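Local atomic coordinates of dihydropteroate synthase (Mycobacterium smegmatis, PDB entry 6OMZ), a protein that probably condenses para-aminobenzoate with 6-hydroxymethyl-7,8-dihydropterin diphosphate to form 7,8-dihydropteroate, a precursor of folates. Residues 29-34 and 82-87; 33-36 and 41-44; 46-51 and 86-91. The protein carries 1 engineered substitution. One frame throughout, in Å; residues are numbered along the deposited sequence.

In the fold
All three contacts lie on one side of the barrel and run through two elements: the short helix 30-35, shared by contacts 1 and 2, and helix 78-93, shared by contacts 1 and 3. Contact 3 is the buried one, an apolar seam between helices 44-56 and 78-93. Contact 2 sits at the surface and mixes a serine-to-backbone bond and a water bridge with Phe35–Ile42 packing. Contact 1 is intermediate, a valine inside and an arginine–threonine bond farther out. They touch one another: Arg84 of contact 1 packs on Phe35 and Ile42 of contact 2, Val30 meets Val88, and Asp33 hydrogen-bonds His50.

Contact 1 (29-34 and 82-87); sequences NVTQDS and AARVTP
Thr31 turns OG1 away from its own carbonyl carbon and in beside its backbone N (chi1 -70°), while Arg84 leaves helix 78-93 as a straight, extended rod from CG to NE; between them these torsions put the guanidinium against the hydroxyl. Arg84 NH1 donates to Thr31 OG1 at 2.9 Å, with an N-H...O angle of 151°, and the oxygen lies near the guanidinium plane, at its edge. The shaft passes the threonine at a slant, Arg84 CD coming to 3.4 Å from Thr31 OG1, and the methyl carbon Thr31 CG2 lies 3.6 Å from Arg84 NH1. The same hydroxyl also bonds to the backbone oxygen of Gly66, just past strand 61-65.

Deeper in, Val30 straddles a backbone carbonyl: its CG1 is 3.6 Å and its CG2 3.8 Å from Arg84 O. Val85 is brushed only lightly by Val30, and both of these valines also rest on Val64 of the strand. The two helix segments run almost at right angles, 87° between their directions, consistent with the small number of residues that meet.

Helix 30-35 starts immediately after strand 23-29. Asn29 is its N-cap, OD1 accepting from Gln32 N at 2.9 Å, and one turn on, Ser34 OG donates to Val30 O at 2.8 Å. That carbonyl is gripped twice, since Ser34 N reaches it from the opposite face.

Thr31 lies about 10 Å, side chain to ligand, from the bound pterin-6-yl-methyl-monophosphate. Its hydroxyl both accepts a bond, from Arg84, and gives its proton, to Gly66 O. That should fix its rotation and tie the start of helix 30-35 to two neighbouring elements at once, with the arginine charge probably strengthening the link.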
ATOM      1  N   ASN A  29       7.221   5.629   6.364  1.00 11.66           N
ATOM      2  CA  ASN A  29       6.366   5.911   7.513  1.00 14.65           C
ATOM      3  C   ASN A  29       7.168   6.779   8.477  1.00 15.85           C
ATOM      4  O   ASN A  29       8.190   6.341   9.017  1.00 16.31           O
ATOM      5  CB  ASN A  29       5.866   4.637   8.190  1.00 15.15           C
ATOM      6  CG  ASN A  29       4.801   4.930   9.231  1.00 22.57           C
ATOM      7  OD1 ASN A  29       5.098   5.478  10.292  1.00 19.68           O
ATOM      8  ND2 ASN A  29       3.553   4.586   8.925  1.00 20.17           N
ATOM      9  N   VAL A  30       6.715   8.024   8.651  1.00 14.03           N
ATOM     10  CA  VAL A  30       7.470   9.012   9.413  1.00 19.65           C
ATOM     11  C   VAL A  30       7.582   8.585  10.860  1.00 18.07           C
ATOM     12  O   VAL A  30       8.615   8.793  11.506  1.00 19.56           O
ATOM     13  CB  VAL A  30       6.812  10.399   9.301  1.00 23.08           C
ATOM     14  CG1 VAL A  30       7.650  11.441  10.051  1.00 16.77           C
ATOM     15  CG2 VAL A  30       6.651  10.779   7.845  1.00 28.41           C
ATOM     16  N   THR A  31       6.516   7.989  11.394  1.00 17.08           N
ATOM     17  CA  THR A  31       6.530   7.563  12.784  1.00 19.87           C
ATOM     18  C   THR A  31       7.496   6.403  12.976  1.00 20.76           C
ATOM     19  O   THR A  31       8.306   6.399  13.915  1.00 23.36           O
ATOM     20  CB  THR A  31       5.116   7.184  13.225  1.00 26.73           C
ATOM     21  OG1 THR A  31       4.310   8.371  13.297  1.00 24.82           O
ATOM     22  CG2 THR A  31       5.142   6.509  14.585  1.00 24.34           C
ATOM     23  N   GLN A  32       7.434   5.410  12.086  1.00 19.47           N
ATOM     24  CA  GLN A  32       8.354   4.282  12.204  1.00 25.19           C
ATOM     25  C   GLN A  32       9.799   4.725  11.987  1.00 22.84           C
ATOM     26  O   GLN A  32      10.696   4.338  12.749  1.00 24.81           O
ATOM     27  CB  GLN A  32       7.967   3.177  11.220  1.00 28.90           C
ATOM     28  CG  GLN A  32       8.464   1.788  11.626  1.00 53.95           C
ATOM     29  CD  GLN A  32       7.790   1.266  12.892  1.00 73.68           C
ATOM     30  OE1 GLN A  32       8.284   1.467  14.004  1.00 81.94           O
ATOM     31  NE2 GLN A  32       6.657   0.593  12.725  1.00 79.63           N
ATOM     32  N   ASP A  33      10.046   5.557  10.970  1.00 22.50           N
ATOM     33  CA  ASP A  33      11.404   6.055  10.751  1.00 25.27           C
ATOM     34  C   ASP A  33      11.930   6.789  11.973  1.00 24.24           C
ATOM     35  O   ASP A  33      13.107   6.655  12.323  1.00 27.82           O
ATOM     36  CB  ASP A  33      11.454   6.973   9.533  1.00 20.69           C
ATOM     37  CG  ASP A  33      11.352   6.210   8.230  1.00 24.56           C
ATOM     38  OD1 ASP A  33      11.285   4.956   8.268  1.00 21.91           O
ATOM     39  OD2 ASP A  33      11.332   6.867   7.169  1.00 20.43           O
ATOM     40  N   SER A  34      11.073   7.554  12.649  1.00 24.07           N
ATOM     41  CA  SER A  34      11.542   8.376  13.760  1.00 27.25           C
ATOM     42  C   SER A  34      11.745   7.563  15.030  1.00 34.99           C
ATOM     43  O   SER A  34      12.658   7.850  15.813  1.00 34.52           O
ATOM     44  CB  SER A  34      10.555   9.511  14.039  1.00 26.23           C
ATOM     45  OG  SER A  34      10.472  10.394  12.940  1.00 24.92           O
ATOM     46  N   ALA A  82      -1.289  14.320  10.869  1.00 16.73           N
ATOM     47  CA  ALA A  82      -1.056  15.291   9.804  1.00 19.44           C
ATOM     48  C   ALA A  82       0.226  16.080  10.047  1.00 19.50           C
ATOM     49  O   ALA A  82       0.997  16.333   9.111  1.00 18.90           O
ATOM     50  CB  ALA A  82      -2.255  16.238   9.688  1.00 19.37           C
ATOM     51  N   ALA A  83       0.465  16.479  11.297  1.00 18.15           N
ATOM     52  CA  ALA A  83       1.655  17.255  11.622  1.00 17.28           C
ATOM     53  C   ALA A  83       2.928  16.464  11.349  1.00 17.75           C
ATOM     54  O   ALA A  83       3.982  17.056  11.093  1.00 18.45           O
ATOM     55  CB  ALA A  83       1.611  17.694  13.084  1.00 25.22           C
ATOM     56  N   ARG A  84       2.854  15.133  11.409  1.00 14.55           N
ATOM     57  CA  ARG A  84       4.033  14.312  11.138  1.00 20.39           C
ATOM     58  C   ARG A  84       4.287  14.139   9.641  1.00 18.77           C
ATOM     59  O   ARG A  84       5.445  14.150   9.200  1.00 17.47           O
ATOM     60  CB  ARG A  84       3.883  12.947  11.814  1.00 19.42           C
ATOM     61  CG  ARG A  84       4.001  13.009  13.333  1.00 21.75           C
ATOM     62  CD  ARG A  84       3.780  11.655  13.991  1.00 20.28           C
ATOM     63  NE  ARG A  84       3.843  11.781  15.446  1.00 18.61           N
ATOM     64  CZ  ARG A  84       3.803  10.766  16.301  1.00 21.59           C
ATOM     65  NH1 ARG A  84       3.724   9.514  15.857  1.00 21.42           N
ATOM     66  NH2 ARG A  84       3.848  11.007  17.606  1.00 22.64           N
ATOM     67  N   VAL A  85       3.230  13.976   8.846  1.00 13.26           N
ATOM     68  CA  VAL A  85       3.441  13.649   7.437  1.00 12.33           C
ATOM     69  C   VAL A  85       3.660  14.900   6.590  1.00 12.62           C
ATOM     70  O   VAL A  85       4.409  14.848   5.613  1.00 13.24           O
ATOM     71  CB  VAL A  85       2.291  12.800   6.859  1.00 10.46           C
ATOM     72  CG1 VAL A  85       2.193  11.445   7.557  1.00 15.29           C
ATOM     73  CG2 VAL A  85       0.958  13.558   6.903  1.00 11.12           C
ATOM     74  N   THR A  86       3.028  16.032   6.931  1.00 18.47           N
ATOM     75  CA  THR A  86       3.034  17.147   5.980  1.00 13.88           C
ATOM     76  C   THR A  86       4.414  17.770   5.743  1.00 14.36           C
ATOM     77  O   THR A  86       4.713  18.109   4.585  1.00 14.16           O
ATOM     78  CB  THR A  86       2.022  18.242   6.370  1.00 11.34           C
ATOM     79  OG1 THR A  86       2.178  18.641   7.740  1.00 17.87           O
ATOM     80  CG2 THR A  86       0.594  17.750   6.130  1.00 13.39           C
ATOM     81  N   PRO A  87       5.290  17.931   6.753  1.00 16.53           N
ATOM     82  CA  PRO A  87       6.638  18.453   6.438  1.00 18.53           C
ATOM     83  C   PRO A  87       7.416  17.549   5.503  1.00 17.29           C
ATOM     84  O   PRO A  87       8.189  18.030   4.664  1.00 16.40           O
ATOM     85  CB  PRO A  87       7.322  18.547   7.812  1.00 20.70           C
ATOM     86  CG  PRO A  87       6.199  18.558   8.815  1.00 21.57           C
ATOM     87  CD  PRO A  87       5.126  17.709   8.205  1.00 15.89           C
TER

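Contact 2 (33-36 and 41-44); sequences DSFS and FIDT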
ATOM      1  N   ASP A  33      10.046   5.557  10.970  1.00 22.50           N
ATOM      2  CA  ASP A  33      11.404   6.055  10.751  1.00 25.27           C
ATOM      3  C   ASP A  33      11.930   6.789  11.973  1.00 24.24           C
ATOM      4  O   ASP A  33      13.107   6.655  12.323  1.00 27.82           O
ATOM      5  CB  ASP A  33      11.454   6.973   9.533  1.00 20.69           C
ATOM      6  CG  ASP A  33      11.352   6.210   8.230  1.00 24.56           C
ATOM      7  OD1 ASP A  33      11.285   4.956   8.268  1.00 21.91           O
ATOM      8  OD2 ASP A  33      11.332   6.867   7.169  1.00 20.43           O
ATOM      9  N   SER A  34      11.073   7.554  12.649  1.00 24.07           N
ATOM     10  CA  SER A  34      11.542   8.376  13.760  1.00 27.25           C
ATOM     11  C   SER A  34      11.745   7.563  15.030  1.00 34.99           C
ATOM     12  O   SER A  34      12.658   7.850  15.813  1.00 34.52           O
ATOM     13  CB  SER A  34      10.555   9.511  14.039  1.00 26.23           C
ATOM     14  OG  SER A  34      10.472  10.394  12.940  1.00 24.92           O
ATOM     15  N   PHE A  35      10.905   6.554  15.258  1.00 29.94           N
ATOM     16  CA  PHE A  35      10.796   5.943  16.576  1.00 33.45           C
ATOM     17  C   PHE A  35      11.168   4.470  16.638  1.00 37.14           C
ATOM     18  O   PHE A  35      11.359   3.959  17.749  1.00 41.79           O
ATOM     19  CB  PHE A  35       9.364   6.090  17.117  1.00 32.52           C
ATOM     20  CG  PHE A  35       8.907   7.512  17.266  1.00 31.58           C
ATOM     21  CD1 PHE A  35       9.780   8.498  17.699  1.00 39.31           C
ATOM     22  CD2 PHE A  35       7.597   7.862  16.983  1.00 41.84           C
ATOM     23  CE1 PHE A  35       9.357   9.805  17.848  1.00 43.13           C
ATOM     24  CE2 PHE A  35       7.168   9.168  17.123  1.00 47.70           C
ATOM     25  CZ  PHE A  35       8.052  10.142  17.563  1.00 50.28           C
ATOM     26  N   SER A  36      11.280   3.775  15.500  1.00 30.32           N
ATOM     27  CA  SER A  36      11.362   2.315  15.540  1.00 36.68           C
ATOM     28  C   SER A  36      12.591   1.836  16.304  1.00 44.20           C
ATOM     29  O   SER A  36      12.517   0.849  17.046  1.00 42.89           O
ATOM     30  CB  SER A  36      11.357   1.729  14.127  1.00 36.97           C
ATOM     31  OG  SER A  36      12.562   2.019  13.436  1.00 47.05           O
ATOM     32  N   PHE A  41      12.394  12.028  19.269  1.00 24.95           N
ATOM     33  CA  PHE A  41      11.741  13.139  18.590  1.00 27.21           C
ATOM     34  C   PHE A  41      11.432  12.795  17.138  1.00 30.87           C
ATOM     35  O   PHE A  41      12.143  12.018  16.492  1.00 21.90           O
ATOM     36  CB  PHE A  41      12.603  14.408  18.662  1.00 29.38           C
ATOM     37  CG  PHE A  41      12.881  14.874  20.066  1.00 35.80           C
ATOM     38  CD1 PHE A  41      11.884  15.479  20.822  1.00 36.25           C
ATOM     39  CD2 PHE A  41      14.138  14.711  20.629  1.00 39.30           C
ATOM     40  CE1 PHE A  41      12.136  15.906  22.117  1.00 40.55           C
ATOM     41  CE2 PHE A  41      14.398  15.137  21.913  1.00 33.18           C
ATOM     42  CZ  PHE A  41      13.395  15.738  22.663  1.00 39.26           C
ATOM     43  N   ILE A  42      10.337  13.370  16.633  1.00 23.86           N
ATOM     44  CA  ILE A  42      10.001  13.206  15.229  1.00 24.24           C
ATOM     45  C   ILE A  42      11.141  13.757  14.389  1.00 30.11           C
ATOM     46  O   ILE A  42      11.729  14.798  14.713  1.00 26.81           O
ATOM     47  CB  ILE A  42       8.665  13.897  14.909  1.00 27.47           C
ATOM     48  CG1 ILE A  42       7.512  13.080  15.483  1.00 41.01           C
ATOM     49  CG2 ILE A  42       8.468  14.026  13.410  1.00 25.38           C
ATOM     50  CD1 ILE A  42       7.261  11.801  14.700  1.00 46.83           C
ATOM     51  N   ASP A  43      11.500  13.028  13.326  1.00 22.23           N
ATOM     52  CA  ASP A  43      12.706  13.329  12.555  1.00 26.35           C
ATOM     53  C   ASP A  43      12.317  13.462  11.086  1.00 23.73           C
ATOM     54  O   ASP A  43      12.445  12.520  10.300  1.00 23.35           O
ATOM     55  CB  ASP A  43      13.776  12.255  12.773  1.00 28.06           C
ATOM     56  CG  ASP A  43      15.122  12.640  12.179  1.00 28.95           C
ATOM     57  OD1 ASP A  43      15.172  13.556  11.327  1.00 28.20           O
ATOM     58  OD2 ASP A  43      16.138  12.023  12.562  1.00 34.64           O
ATOM     59  N   THR A  44      11.864  14.661  10.722  1.00 24.01           N
ATOM     60  CA  THR A  44      11.464  14.928   9.344  1.00 19.22           C
ATOM     61  C   THR A  44      12.604  14.654   8.371  1.00 18.93           C
ATOM     62  O   THR A  44      12.401  14.028   7.327  1.00 18.82           O
ATOM     63  CB  THR A  44      11.000  16.380   9.216  1.00 21.73           C
ATOM     64  OG1 THR A  44       9.821  16.566   9.995  1.00 24.27           O
ATOM     65  CG2 THR A  44      10.719  16.730   7.762  1.00 30.03           C
TER
HETATM   66  O   HOH W   1      14.009  10.318  16.225  1.00 25.37           O
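The turn that leads from the short helix 30-35 into the first long outer helix of the barrel, 44-56, folds back on itself here, bringing Ser34 and Phe35 against the residues that precede the new helix. Ser34 is the polar centre. Besides its bond to Val30 O, its OG accepts from Asp43 N at 2.9 Å, the N-H...O angle being 154°, so one buried hydroxyl joins helix 30-35 to the residue that caps helix 44-56. A water adds a second link between the same two segments: it donates to Ser34 O at 2.8 Å and also toward Phe41 O, a second bond that is unusually short and therefore to be read with caution.

Beside the polar pair lies an apolar one. The CA–CB bond of Ile42 points away from the helix, but both of its torsions are near -74°, curling the chain round so that CD1 ends 3.4 Å from Phe35 CZ. The approach is oblique to the ring, as is that of the Phe41 backbone, whose C lies 3.7 Å from Phe35 CE1. Ser34 CB covers part of one face of the same ring, offset toward its rim. Arg84 of helix 78-93 packs on both Phe35 and Ile42, joining the turn to the next outer helix.

Asp43 swings its carboxylate anti to its own backbone N (chi1 -170°), and OD1 accepts from Arg46 N. This is an aspartate N-cap opening helix 44-56, set in the connection after the first strand of a TIM barrel, between the short helix 30-35 and the first long outer helix.

Contact 3 (46-51 and 86-91); sequences RAVEHG and TPVIRE
Ala47 and Val88 make the tight inner part of this contact: the alanine methyl CB lies 3.7 Å from Val88 CG2 and 4.1 Å from Val88 CG1, set against both branches of the valine. One residue along, Val48 reaches across mainly with CG2. This branch, which stands beside the backbone N because CG1 takes the anti position (chi1 165°), comes from Val48 to 4.1 Å from Val88 CG1 and 3.8 Å from Glu91 CB, bridging residues one turn apart on the other helix.

Towards the rim the character changes. Glu91 runs out extended beyond CG and crosses the Val48 side chain at about a right angle, its OE1 passing 3.9 Å from Val48 CG2, a distance of packing and not of bonding. Glu49 OE2 and Glu91 OE1 are 7.0 Å apart, so any repulsion between the carboxylates is probably modest. Thr44, at the start of helix 44-56, also touches Val88 and Glu91, while Val30 of helix 30-35 packs on Ala47 and Val88.

The segments' axes pass 9.2 Å apart at 41°, as successive outer helices of the barrel. Alanine and valine side chains fill the interface at this spacing, and the attraction across it is dispersive: even at Glu91, CB and one side of the carboxylate lie over Val48 in van der Waals contact alone.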
ATOM      1  N   ARG A  46      15.161  12.674   8.492  1.00 19.19           N
ATOM      2  CA  ARG A  46      15.431  11.256   8.268  1.00 20.17           C
ATOM      3  C   ARG A  46      14.414  10.655   7.308  1.00 16.51           C
ATOM      4  O   ARG A  46      14.775   9.872   6.420  1.00 16.25           O
ATOM      5  CB  ARG A  46      15.426  10.493   9.595  1.00 24.84           C
ATOM      6  CG  ARG A  46      16.015   9.086   9.497  1.00 34.57           C
ATOM      7  CD  ARG A  46      15.227   8.050  10.289  1.00 43.54           C
ATOM      8  NE  ARG A  46      15.582   7.994  11.706  1.00 55.87           N
ATOM      9  CZ  ARG A  46      16.232   6.984  12.282  1.00 62.61           C
ATOM     10  NH1 ARG A  46      16.611   5.930  11.569  1.00 63.40           N
ATOM     11  NH2 ARG A  46      16.498   7.025  13.581  1.00 66.24           N
ATOM     12  N   ALA A  47      13.135  11.014   7.469  1.00 16.68           N
ATOM     13  CA  ALA A  47      12.101  10.489   6.582  1.00 15.82           C
ATOM     14  C   ALA A  47      12.264  11.035   5.172  1.00 17.16           C
ATOM     15  O   ALA A  47      12.069  10.307   4.191  1.00 16.21           O
ATOM     16  CB  ALA A  47      10.708  10.820   7.130  1.00 19.66           C
ATOM     17  N   VAL A  48      12.628  12.312   5.047  1.00 14.68           N
ATOM     18  CA  VAL A  48      12.854  12.876   3.721  1.00 14.82           C
ATOM     19  C   VAL A  48      14.029  12.184   3.036  1.00 20.30           C
ATOM     20  O   VAL A  48      13.950  11.818   1.856  1.00 18.19           O
ATOM     21  CB  VAL A  48      13.063  14.397   3.813  1.00 17.26           C
ATOM     22  CG1 VAL A  48      13.654  14.934   2.515  1.00 17.79           C
ATOM     23  CG2 VAL A  48      11.744  15.086   4.146  1.00 21.06           C
ATOM     24  N   GLU A  49      15.141  12.000   3.759  1.00 16.31           N
ATOM     25  CA  GLU A  49      16.279  11.313   3.152  1.00 21.13           C
ATOM     26  C   GLU A  49      15.926   9.876   2.794  1.00 19.34           C
ATOM     27  O   GLU A  49      16.434   9.335   1.805  1.00 18.71           O
ATOM     28  CB  GLU A  49      17.489  11.343   4.087  1.00 23.62           C
ATOM     29  CG  GLU A  49      18.078  12.736   4.301  1.00 35.62           C
ATOM     30  CD  GLU A  49      18.605  13.373   3.020  1.00 51.61           C
ATOM     31  OE1 GLU A  49      19.006  12.635   2.089  1.00 56.25           O
ATOM     32  OE2 GLU A  49      18.618  14.622   2.949  1.00 54.99           O
ATOM     33  N   HIS A  50      15.060   9.248   3.590  1.00 18.85           N
ATOM     34  CA  HIS A  50      14.572   7.911   3.263  1.00 17.87           C
ATOM     35  C   HIS A  50      13.831   7.914   1.926  1.00 19.26           C
ATOM     36  O   HIS A  50      14.123   7.105   1.036  1.00 17.69           O
ATOM     37  CB  HIS A  50      13.668   7.408   4.393  1.00 19.23           C
ATOM     38  CG  HIS A  50      13.261   5.974   4.253  1.00 19.37           C
ATOM     39  ND1 HIS A  50      12.254   5.413   5.004  1.00 18.89           N
ATOM     40  CD2 HIS A  50      13.734   4.984   3.459  1.00 22.74           C
ATOM     41  CE1 HIS A  50      12.117   4.141   4.676  1.00 21.04           C
ATOM     42  NE2 HIS A  50      13.009   3.855   3.746  1.00 20.61           N
ATOM     43  N   GLY A  51      12.893   8.844   1.761  1.00 13.77           N
ATOM     44  CA  GLY A  51      12.170   8.952   0.501  1.00 18.28           C
ATOM     45  C   GLY A  51      13.079   9.253  -0.678  1.00 15.82           C
ATOM     46  O   GLY A  51      12.933   8.663  -1.750  1.00 14.25           O
ATOM     47  N   THR A  86       3.028  16.032   6.931  1.00 18.47           N
ATOM     48  CA  THR A  86       3.034  17.147   5.980  1.00 13.88           C
ATOM     49  C   THR A  86       4.414  17.770   5.743  1.00 14.36           C
ATOM     50  O   THR A  86       4.713  18.109   4.585  1.00 14.16           O
ATOM     51  CB  THR A  86       2.022  18.242   6.370  1.00 11.34           C
ATOM     52  OG1 THR A  86       2.178  18.641   7.740  1.00 17.87           O
ATOM     53  CG2 THR A  86       0.594  17.750   6.130  1.00 13.39           C
ATOM     54  N   PRO A  87       5.290  17.931   6.753  1.00 16.53           N
ATOM     55  CA  PRO A  87       6.638  18.453   6.438  1.00 18.53           C
ATOM     56  C   PRO A  87       7.416  17.549   5.503  1.00 17.29           C
ATOM     57  O   PRO A  87       8.189  18.030   4.664  1.00 16.40           O
ATOM     58  CB  PRO A  87       7.322  18.547   7.812  1.00 20.70           C
ATOM     59  CG  PRO A  87       6.199  18.558   8.815  1.00 21.57           C
ATOM     60  CD  PRO A  87       5.126  17.709   8.205  1.00 15.89           C
ATOM     61  N   VAL A  88       7.246  16.238   5.661  1.00 15.09           N
ATOM     62  CA  VAL A  88       7.929  15.279   4.805  1.00 15.33           C
ATOM     63  C   VAL A  88       7.391  15.377   3.387  1.00 11.86           C
ATOM     64  O   VAL A  88       8.154  15.403   2.414  1.00 14.82           O
ATOM     65  CB  VAL A  88       7.765  13.857   5.377  1.00 18.93           C
ATOM     66  CG1 VAL A  88       8.338  12.809   4.414  1.00 19.05           C
ATOM     67  CG2 VAL A  88       8.423  13.760   6.753  1.00 17.59           C
ATOM     68  N   ILE A  89       6.067  15.435   3.254  1.00 15.43           N
ATOM     69  CA  ILE A  89       5.452  15.523   1.937  1.00 13.88           C
ATOM     70  C   ILE A  89       5.851  16.820   1.250  1.00 15.91           C
ATOM     71  O   ILE A  89       6.125  16.834   0.044  1.00 18.13           O
ATOM     72  CB  ILE A  89       3.921  15.385   2.066  1.00 14.68           C
ATOM     73  CG1 ILE A  89       3.561  13.980   2.575  1.00 13.77           C
ATOM     74  CG2 ILE A  89       3.231  15.658   0.722  1.00 15.00           C
ATOM     75  CD1 ILE A  89       2.085  13.847   3.013  1.00 15.59           C
ATOM     76  N   ARG A  90       5.882  17.928   1.996  1.00 12.02           N
ATOM     77  CA  ARG A  90       6.250  19.206   1.389  1.00 16.78           C
ATOM     78  C   ARG A  90       7.655  19.160   0.796  1.00 21.25           C
ATOM     79  O   ARG A  90       7.882  19.636  -0.327  1.00 18.44           O
ATOM     80  CB  ARG A  90       6.142  20.344   2.409  1.00 19.56           C
ATOM     81  CG  ARG A  90       4.753  20.972   2.505  1.00 28.92           C
ATOM     82  CD  ARG A  90       4.781  22.272   3.319  1.00 30.09           C
ATOM     83  NE  ARG A  90       5.092  22.022   4.727  1.00 33.48           N
ATOM     84  CZ  ARG A  90       4.179  21.741   5.658  1.00 33.15           C
ATOM     85  NH1 ARG A  90       2.894  21.674   5.334  1.00 30.62           N
ATOM     86  NH2 ARG A  90       4.553  21.525   6.914  1.00 29.87           N
ATOM     87  N   GLU A  91       8.615  18.586   1.524  1.00 15.78           N
ATOM     88  CA  GLU A  91       9.989  18.590   1.018  1.00 18.73           C
ATOM     89  C   GLU A  91      10.165  17.627  -0.159  1.00 19.14           C
ATOM     90  O   GLU A  91      10.898  17.929  -1.110  1.00 19.33           O
ATOM     91  CB  GLU A  91      10.961  18.267   2.151  1.00 22.22           C
ATOM     92  CG  GLU A  91      10.836  19.238   3.311  1.00 43.94           C
ATOM     93  CD  GLU A  91      11.951  19.111   4.327  1.00 61.51           C
ATOM     94  OE1 GLU A  91      13.077  18.734   3.939  1.00 68.77           O
ATOM     95  OE2 GLU A  91      11.698  19.394   5.517  1.00 66.29           O
TER